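Local coordinates for putative secreted protein (Streptomyces coelicolor A3, PDB 2QF9) that is of unknown function but is probably secreted and belongs to the DUF305 family, a helical group placed in the ferritin clan, at residues 16-27 against 46-57; 4-15 against 66-77. All coordinates share one frame; numbering follows the deposited sequence. Where two conformers were deposited one is given.

Contact 1 (16-27 against 46-57). With EDO (1,2-ethanediol), chain C.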
# COMPACT_ATOMS: atom_id res chain seq x y z
N MSE A 16 -4.08 7.56 -12.31
CA MSE A 16 -2.82 7.26 -11.66
C MSE A 16 -3.01 6.16 -10.61
O MSE A 16 -2.08 5.39 -10.35
CB MSE A 16 -2.15 8.53 -11.10
CG MSE A 16 -0.75 8.30 -10.63
SE MSE A 16 0.48 7.69 -12.06
CE MSE A 16 1.02 9.43 -12.62
N SER A 17 -4.20 6.07 -9.99
CA SER A 17 -4.44 4.96 -9.05
C SER A 17 -4.33 3.58 -9.73
O SER A 17 -3.71 2.65 -9.19
CB SER A 17 -5.77 5.13 -8.33
OG SER A 17 -5.66 6.20 -7.40
N VAL A 18 -4.94 3.45 -10.91
CA VAL A 18 -4.83 2.22 -11.69
C VAL A 18 -3.37 1.96 -12.11
O VAL A 18 -2.89 0.82 -12.06
CB VAL A 18 -5.78 2.25 -12.91
CG1 VAL A 18 -5.57 1.01 -13.79
CG2 VAL A 18 -7.25 2.33 -12.47
N HIS A 19 -2.66 3.02 -12.50
CA HIS A 19 -1.26 2.89 -12.92
C HIS A 19 -0.40 2.38 -11.75
O HIS A 19 0.37 1.41 -11.89
CB HIS A 19 -0.77 4.25 -13.40
CG HIS A 19 0.37 4.20 -14.38
ND1 HIS A 19 1.69 4.33 -13.99
CD2 HIS A 19 0.38 4.11 -15.73
CE1 HIS A 19 2.46 4.31 -15.07
NE2 HIS A 19 1.70 4.17 -16.13
N HIS A 20 -0.57 3.02 -10.59
CA HIS A 20 0.13 2.64 -9.36
C HIS A 20 -0.15 1.18 -8.99
O HIS A 20 0.77 0.42 -8.63
CB HIS A 20 -0.30 3.57 -8.22
CG HIS A 20 0.50 4.83 -8.12
ND1 HIS A 20 1.11 5.43 -9.21
CD2 HIS A 20 0.79 5.62 -7.06
CE1 HIS A 20 1.76 6.50 -8.81
NE2 HIS A 20 1.57 6.65 -7.51
N GLN A 21 -1.42 0.78 -9.07
CA GLN A 21 -1.81 -0.59 -8.78
C GLN A 21 -0.95 -1.62 -9.54
O GLN A 21 -0.52 -2.63 -8.97
CB GLN A 21 -3.28 -0.80 -9.14
CG GLN A 21 -3.80 -2.18 -8.81
CD GLN A 21 -5.28 -2.31 -9.11
OE1 GLN A 21 -5.72 -2.19 -10.27
NE2 GLN A 21 -6.08 -2.56 -8.06
N GLN A 22 -0.71 -1.36 -10.83
CA GLN A 22 0.11 -2.28 -11.60
C GLN A 22 1.58 -2.30 -11.15
O GLN A 22 2.20 -3.37 -11.13
CB GLN A 22 -0.00 -1.99 -13.09
CG GLN A 22 0.55 -3.18 -13.91
CD GLN A 22 0.64 -2.90 -15.38
OE1 GLN A 22 1.33 -1.98 -15.82
NE2 GLN A 22 -0.07 -3.71 -16.16
N ALA A 23 2.13 -1.14 -10.79
CA ALA A 23 3.51 -1.10 -10.28
C ALA A 23 3.63 -1.95 -9.01
O ALA A 23 4.59 -2.72 -8.84
CB ALA A 23 3.94 0.31 -9.98
N VAL A 24 2.68 -1.78 -8.10
CA VAL A 24 2.64 -2.58 -6.88
C VAL A 24 2.63 -4.09 -7.22
O VAL A 24 3.42 -4.86 -6.67
CB VAL A 24 1.43 -2.17 -5.98
CG1 VAL A 24 1.34 -3.10 -4.75
CG2 VAL A 24 1.56 -0.68 -5.58
N GLU A 25 1.74 -4.50 -8.12
CA GLU A 25 1.64 -5.90 -8.56
C GLU A 25 2.97 -6.40 -9.16
O GLU A 25 3.43 -7.49 -8.81
CB GLU A 25 0.47 -6.05 -9.56
CG GLU A 25 0.34 -7.43 -10.21
CD GLU A 25 -0.01 -8.57 -9.23
OE1 GLU A 25 -0.11 -8.33 -8.00
OE2 GLU A 25 -0.17 -9.72 -9.71
N MSE A 26 3.57 -5.61 -10.05
CA MSE A 26 4.87 -5.96 -10.60
C MSE A 26 5.92 -6.19 -9.51
O MSE A 26 6.74 -7.11 -9.60
CB MSE A 26 5.37 -4.87 -11.52
CG MSE A 26 5.03 -5.10 -12.94
SE MSE A 26 6.33 -4.10 -13.97
CE MSE A 26 5.91 -2.32 -13.33
N SER A 27 5.89 -5.35 -8.48
CA SER A 27 6.81 -5.45 -7.33
C SER A 27 6.61 -6.73 -6.52
O SER A 27 7.60 -7.38 -6.14
CB SER A 27 6.72 -4.18 -6.46
OG SER A 27 7.11 -3.06 -7.26
N ILE A 46 9.20 0.83 -4.14
CA ILE A 46 8.18 1.21 -5.10
C ILE A 46 6.79 0.76 -4.65
O ILE A 46 5.83 1.53 -4.75
CB ILE A 46 8.52 0.67 -6.51
CG1 ILE A 46 9.75 1.40 -7.05
CG2 ILE A 46 7.30 0.81 -7.48
CD1 ILE A 46 10.29 0.84 -8.37
N ALA A 47 6.67 -0.49 -4.20
CA ALA A 47 5.38 -0.98 -3.70
C ALA A 47 4.86 -0.09 -2.55
O ALA A 47 3.69 0.29 -2.53
CB ALA A 47 5.48 -2.44 -3.23
N GLN A 48 5.73 0.22 -1.61
CA GLN A 48 5.34 1.00 -0.43
C GLN A 48 4.87 2.40 -0.83
O GLN A 48 3.81 2.87 -0.38
CB GLN A 48 6.47 1.05 0.59
CG GLN A 48 6.67 -0.30 1.32
CD GLN A 48 5.64 -0.50 2.43
OE1 GLN A 48 5.91 -0.21 3.58
NE2 GLN A 48 4.45 -0.96 2.07
N THR A 49 5.66 3.06 -1.68
CA THR A 49 5.36 4.43 -2.07
C THR A 49 4.11 4.49 -2.93
O THR A 49 3.22 5.29 -2.68
CB THR A 49 6.57 5.07 -2.79
OG1 THR A 49 7.65 5.16 -1.85
CG2 THR A 49 6.24 6.49 -3.32
N GLN A 50 4.03 3.61 -3.92
CA GLN A 50 2.92 3.67 -4.88
C GLN A 50 1.60 3.19 -4.26
O GLN A 50 0.56 3.79 -4.52
CB GLN A 50 3.27 2.97 -6.19
CG GLN A 50 4.40 3.75 -6.94
CD GLN A 50 4.40 3.56 -8.45
OE1 GLN A 50 3.41 3.17 -9.04
NE2 GLN A 50 5.53 3.85 -9.07
N ALA A 51 1.64 2.19 -3.39
CA ALA A 51 0.42 1.80 -2.68
C ALA A 51 -0.05 2.95 -1.80
O ALA A 51 -1.25 3.20 -1.70
CB ALA A 51 0.66 0.54 -1.82
N ASN A 52 0.89 3.63 -1.15
CA ASN A 52 0.53 4.73 -0.25
C ASN A 52 -0.11 5.87 -1.05
O ASN A 52 -1.20 6.38 -0.71
CB ASN A 52 1.74 5.24 0.52
CG ASN A 52 1.37 6.31 1.52
OD1 ASN A 52 0.55 6.08 2.42
ND2 ASN A 52 1.95 7.49 1.37
N GLN A 53 0.55 6.26 -2.14
CA GLN A 53 0.01 7.32 -3.01
C GLN A 53 -1.34 6.93 -3.63
O GLN A 53 -2.24 7.78 -3.77
CB GLN A 53 1.02 7.69 -4.09
CG GLN A 53 2.30 8.29 -3.53
CD GLN A 53 3.33 8.57 -4.60
OE1 GLN A 53 3.21 8.12 -5.74
NE2 GLN A 53 4.38 9.32 -4.24
N ARG A 54 -1.48 5.66 -4.01
CA ARG A 54 -2.77 5.17 -4.48
C ARG A 54 -3.86 5.37 -3.42
O ARG A 54 -4.95 5.87 -3.74
CB ARG A 54 -2.68 3.72 -4.92
CG ARG A 54 -3.99 3.17 -5.40
CD ARG A 54 -3.82 1.79 -6.02
NE ARG A 54 -5.12 1.22 -6.40
CZ ARG A 54 -5.87 0.48 -5.58
NH1 ARG A 54 -5.50 0.27 -4.32
NH2 ARG A 54 -7.01 -0.03 -6.03
N GLY A 55 -3.57 4.98 -2.16
CA GLY A 55 -4.51 5.23 -1.06
C GLY A 55 -4.85 6.71 -0.89
O GLY A 55 -6.01 7.05 -0.66
N MSE A 56 -3.86 7.59 -1.00
CA MSE A 56 -4.11 9.04 -0.91
C MSE A 56 -5.13 9.49 -1.96
O MSE A 56 -6.14 10.13 -1.64
CB MSE A 56 -2.81 9.86 -1.05
CG MSE A 56 -1.84 9.70 0.11
SE MSE A 56 -0.15 10.54 -0.42
CE MSE A 56 0.86 10.53 1.23
N MSE A 57 -4.89 9.09 -3.20
CA MSE A 57 -5.75 9.52 -4.32
C MSE A 57 -7.16 8.93 -4.26
O MSE A 57 -8.18 9.62 -4.52
CB MSE A 57 -5.04 9.22 -5.65
CG MSE A 57 -3.79 10.09 -5.81
SE MSE A 57 -2.90 9.80 -7.53
CE MSE A 57 -2.39 7.91 -7.25
C1 EDO C . 1.39 -3.06 0.53
O1 EDO C . 1.13 -4.10 -0.40
C2 EDO C . 2.25 -2.02 -0.17
O2 EDO C . 3.62 -2.34 0.02
O HOH W 1 2.49 4.41 -11.40
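H20 swings CG to the side opposite its own carbonyl carbon (chi1 -87°), which sets its imidazole between Q50 and M57, while Q50 and Q53, each with CG likewise turned from the carbonyl carbon, run out extended to meet it. H20 NE2 donates to Q53 OE1 at 2.8 Å with an N-H...O angle of 152°, in the carbonyl plane but slightly tilted from the ring. One ring face takes Q50, whose CG stands 4.0 Å from the centroid; the other takes the CE methyl of selenomethionine M57, 4.2 Å from it. A water ties H20 ND1 to H19 ND1 and donates to Q50 OE1. With an alanine at H20, Q53 OE1 would probably lose its donor, and the M57 methyl and Q50 chain the ring that separates them.

Toward the start of 16-27, the extended R54 chain brings CD to 3.3 Å from S17 O, and Q21 CG lies over a guanidinium face. Further along, V24 CG2 packs on A51 CB at 4.1 Å, and S27 CB on A47 CB at 3.9 Å. Beyond A47 lies the second subunit, whose Q21 NE2 bonds to Q48 OE1. The axes of the two segments approach to 8.5 Å, their N-to-C directions 154° apart, and H20 settles knob-into-hole among Q50, Q53, R54 and M57, as in the antiparallel helical hairpin of a four-helix bundle.

Contact 2 (4-15 against 66-77); sequences AADSADAGFARD and LPKVSSDPPMTW
D15 OD2 takes two donors from opposite faces of its carboxylate: the indole W77 NE1, 2.7 Å away, and the backbone M75 N at 2.8 Å, which comes from the syn side. The W77 N-H keeps its acceptor in the ring plane, yet reaches OD2 from above the carboxylate. In one of its two conformers, the R14 guanidinium bonds through NE to P67 O at 2.6 Å, with a weak second bond from NH1 to the same oxygen, and turns NH2 back to A5 O at 2.8 Å. A water donating to both R14 O and K68 O adds a bridge.

Residues 8-15 open helix 8-31, after a type I turn from A4 to S7; S7 is the N-cap, with OG accepting from A10 N, and the loop 66-77 wraps this first part of the helix. That loop holds its own shape with an ST turn at S70 and a type II turn from P73 to T76.

W77 puts CG in the crowded position (chi1 64°), laying one indole face on the helix backbone at A8, G11 and F12; G11 has no CB, and one there would run into W77 CD1. F12 CB sits over the six-membered ring, 4.0 Å from the centroid, while the F12 ring meets it obliquely. Nearer the amino end of the loop, L66 CD1 packs on A10 CB at 3.8 Å, and S70 CB lies over a face of the R14 guanidinium.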
# COMPACT_ATOMS: atom_id res chain seq x y z
N ALA A 4 -15.33 18.54 -9.80
CA ALA A 4 -16.22 17.81 -10.76
C ALA A 4 -15.66 16.44 -11.16
O ALA A 4 -14.45 16.23 -11.16
CB ALA A 4 -16.48 18.65 -12.01
N ALA A 5 -16.56 15.52 -11.50
CA ALA A 5 -16.17 14.18 -11.94
C ALA A 5 -15.23 14.21 -13.15
O ALA A 5 -14.39 13.32 -13.31
CB ALA A 5 -17.41 13.34 -12.24
N ASP A 6 -15.37 15.22 -14.01
CA ASP A 6 -14.60 15.29 -15.25
C ASP A 6 -13.37 16.21 -15.15
O ASP A 6 -12.75 16.57 -16.16
CB ASP A 6 -15.51 15.65 -16.44
CG ASP A 6 -16.14 17.05 -16.34
OD1 ASP A 6 -16.13 17.67 -15.24
OD2 ASP A 6 -16.65 17.53 -17.38
N SER A 7 -13.03 16.59 -13.93
CA SER A 7 -11.91 17.49 -13.72
C SER A 7 -10.59 16.74 -13.93
O SER A 7 -10.55 15.49 -13.93
CB SER A 7 -11.95 18.10 -12.31
OG SER A 7 -11.70 17.11 -11.33
N ALA A 8 -9.52 17.50 -14.13
CA ALA A 8 -8.16 16.97 -14.13
C ALA A 8 -7.84 16.30 -12.78
O ALA A 8 -7.19 15.26 -12.73
CB ALA A 8 -7.17 18.10 -14.39
N ASP A 9 -8.27 16.93 -11.69
CA ASP A 9 -8.01 16.38 -10.35
C ASP A 9 -8.62 14.99 -10.22
O ASP A 9 -7.95 14.06 -9.77
CB ASP A 9 -8.55 17.33 -9.29
CG ASP A 9 -7.94 18.72 -9.41
OD1 ASP A 9 -6.74 18.86 -9.12
OD2 ASP A 9 -8.66 19.66 -9.80
N ALA A 10 -9.88 14.84 -10.65
CA ALA A 10 -10.53 13.53 -10.54
C ALA A 10 -9.91 12.52 -11.49
O ALA A 10 -9.66 11.38 -11.11
CB ALA A 10 -12.04 13.64 -10.78
N GLY A 11 -9.69 12.93 -12.74
CA GLY A 11 -9.17 12.01 -13.76
C GLY A 11 -7.78 11.52 -13.42
O GLY A 11 -7.49 10.33 -13.57
N PHE A 12 -6.92 12.42 -12.97
CA PHE A 12 -5.56 12.02 -12.58
C PHE A 12 -5.61 11.04 -11.41
O PHE A 12 -4.93 10.02 -11.44
CB PHE A 12 -4.66 13.21 -12.28
CG PHE A 12 -3.28 12.82 -11.81
CD1 PHE A 12 -2.31 12.39 -12.73
CD2 PHE A 12 -2.96 12.84 -10.45
CE1 PHE A 12 -1.02 12.04 -12.29
CE2 PHE A 12 -1.70 12.49 -9.98
CZ PHE A 12 -0.71 12.08 -10.91
N ALA A 13 -6.43 11.35 -10.40
CA ALA A 13 -6.60 10.44 -9.25
C ALA A 13 -7.06 9.04 -9.68
O ALA A 13 -6.50 8.04 -9.21
CB ALA A 13 -7.55 11.04 -8.21
N ARG A 14 -8.05 8.97 -10.58
CA ARG A 14 -8.55 7.68 -11.08
C ARG A 14 -7.46 6.92 -11.86
O ARG A 14 -7.17 5.74 -11.59
CB ARG A 14 -9.77 7.88 -11.99
CG ARG A 14 -11.06 8.17 -11.25
CD ARG A 14 -12.23 8.29 -12.21
NE ARG A 14 -13.43 8.71 -11.49
CZ ARG A 14 -14.01 9.91 -11.57
NH1 ARG A 14 -15.09 10.16 -10.84
NH2 ARG A 14 -13.53 10.84 -12.38
N ASP A 15 -6.87 7.62 -12.83
CA ASP A 15 -5.94 7.01 -13.78
C ASP A 15 -4.63 6.64 -13.10
O ASP A 15 -4.13 5.52 -13.27
CB ASP A 15 -5.67 7.97 -14.95
CG ASP A 15 -6.88 8.14 -15.89
OD1 ASP A 15 -7.89 7.43 -15.75
OD2 ASP A 15 -6.77 8.98 -16.79
N LEU A 66 -16.69 11.14 -5.37
CA LEU A 66 -16.54 10.91 -6.81
C LEU A 66 -16.26 9.42 -7.06
O LEU A 66 -15.52 8.81 -6.30
CB LEU A 66 -15.44 11.80 -7.38
CG LEU A 66 -15.64 13.32 -7.34
CD1 LEU A 66 -14.42 14.06 -7.89
CD2 LEU A 66 -16.90 13.76 -8.10
N PRO A 67 -16.91 8.83 -8.08
CA PRO A 67 -16.65 7.42 -8.39
C PRO A 67 -15.17 7.13 -8.65
O PRO A 67 -14.47 7.97 -9.22
CB PRO A 67 -17.46 7.20 -9.68
CG PRO A 67 -18.58 8.19 -9.57
CD PRO A 67 -17.93 9.40 -8.98
N LYS A 68 -14.70 5.96 -8.23
CA LYS A 68 -13.32 5.58 -8.47
C LYS A 68 -13.12 5.11 -9.92
O LYS A 68 -12.00 5.07 -10.42
CB LYS A 68 -12.85 4.55 -7.44
CG LYS A 68 -12.56 5.16 -6.06
CD LYS A 68 -12.35 4.09 -4.98
CE LYS A 68 -13.53 4.01 -4.00
NZ LYS A 68 -13.08 3.64 -2.60
N VAL A 69 -14.23 4.77 -10.58
CA VAL A 69 -14.22 4.33 -11.98
C VAL A 69 -15.09 5.27 -12.83
O VAL A 69 -16.22 5.57 -12.46
CB VAL A 69 -14.72 2.86 -12.12
CG1 VAL A 69 -14.47 2.29 -13.53
CG2 VAL A 69 -14.08 1.97 -11.05
N SER A 70 -14.55 5.71 -13.97
CA SER A 70 -15.28 6.59 -14.91
C SER A 70 -15.64 5.86 -16.20
O SER A 70 -14.96 4.92 -16.61
CB SER A 70 -14.44 7.83 -15.25
OG SER A 70 -15.11 8.70 -16.16
N SER A 71 -16.71 6.33 -16.83
CA SER A 71 -17.11 5.84 -18.14
C SER A 71 -16.16 6.37 -19.20
O SER A 71 -16.01 5.77 -20.27
CB SER A 71 -18.54 6.30 -18.47
OG SER A 71 -19.03 5.57 -19.58
N ASP A 72 -15.52 7.50 -18.89
CA ASP A 72 -14.54 8.13 -19.76
C ASP A 72 -13.32 7.24 -19.94
O ASP A 72 -12.84 6.64 -18.96
CB ASP A 72 -14.08 9.48 -19.20
CG ASP A 72 -15.10 10.59 -19.40
OD1 ASP A 72 -16.08 10.40 -20.15
OD2 ASP A 72 -14.91 11.67 -18.80
N PRO A 73 -12.82 7.12 -21.18
CA PRO A 73 -11.53 6.49 -21.40
C PRO A 73 -10.44 7.15 -20.55
O PRO A 73 -10.49 8.37 -20.32
CB PRO A 73 -11.26 6.75 -22.89
CG PRO A 73 -12.61 6.89 -23.48
CD PRO A 73 -13.45 7.56 -22.44
N PRO A 74 -9.48 6.36 -20.05
CA PRO A 74 -8.30 6.92 -19.39
C PRO A 74 -7.68 8.02 -20.23
O PRO A 74 -7.67 7.94 -21.47
CB PRO A 74 -7.35 5.72 -19.29
CG PRO A 74 -8.26 4.55 -19.19
CD PRO A 74 -9.45 4.88 -20.07
N MSE A 75 -7.19 9.06 -19.54
CA MSE A 75 -6.44 10.17 -20.14
C MSE A 75 -7.34 11.18 -20.85
O MSE A 75 -6.84 12.13 -21.46
CB MSE A 75 -5.34 9.64 -21.08
CG MSE A 75 -4.44 8.60 -20.40
SE MSE A 75 -3.46 9.47 -18.96
CE MSE A 75 -2.07 10.23 -20.10
N THR A 76 -8.66 10.99 -20.76
CA THR A 76 -9.59 11.97 -21.36
C THR A 76 -9.33 13.37 -20.78
O THR A 76 -9.36 14.37 -21.50
CB THR A 76 -11.07 11.55 -21.19
OG1 THR A 76 -11.29 10.33 -21.91
CG2 THR A 76 -12.03 12.62 -21.73
N TRP A 77 -9.03 13.42 -19.48
CA TRP A 77 -8.75 14.67 -18.75
C TRP A 77 -7.49 15.39 -19.27
O TRP A 77 -7.30 16.58 -19.02
CB TRP A 77 -8.64 14.39 -17.24
CG TRP A 77 -7.47 13.48 -16.90
CD1 TRP A 77 -7.46 12.11 -16.89
CD2 TRP A 77 -6.13 13.90 -16.57
NE1 TRP A 77 -6.21 11.65 -16.55
CE2 TRP A 77 -5.37 12.72 -16.35
CE3 TRP A 77 -5.50 15.15 -16.42
CZ2 TRP A 77 -4.00 12.75 -16.00
CZ3 TRP A 77 -4.13 15.18 -16.07
CH2 TRP A 77 -3.41 13.98 -15.85
O HOH W 2 -9.05 4.42 -10.06

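In the fold
Both contacts draw on helix 8-31, contact 2 on its first turns and contact 1 on the part that follows. Along the chain both segments of contact 1 fall between those of contact 2: 16-27 and 46-57 pair helices 8-31 and 37-63, and the chain then leaves helix 37-63 to bring 66-77 back to the start of the first helix. Contact 1 is buried near the middle of the chain and contact 2 is more peripheral. Their centres lie about 17 Å apart, yet the two meet directly where M57 SE packs on F12 CE2 at 3.8 Å, which joins the helical hairpin to the region where the loop meets the first helix.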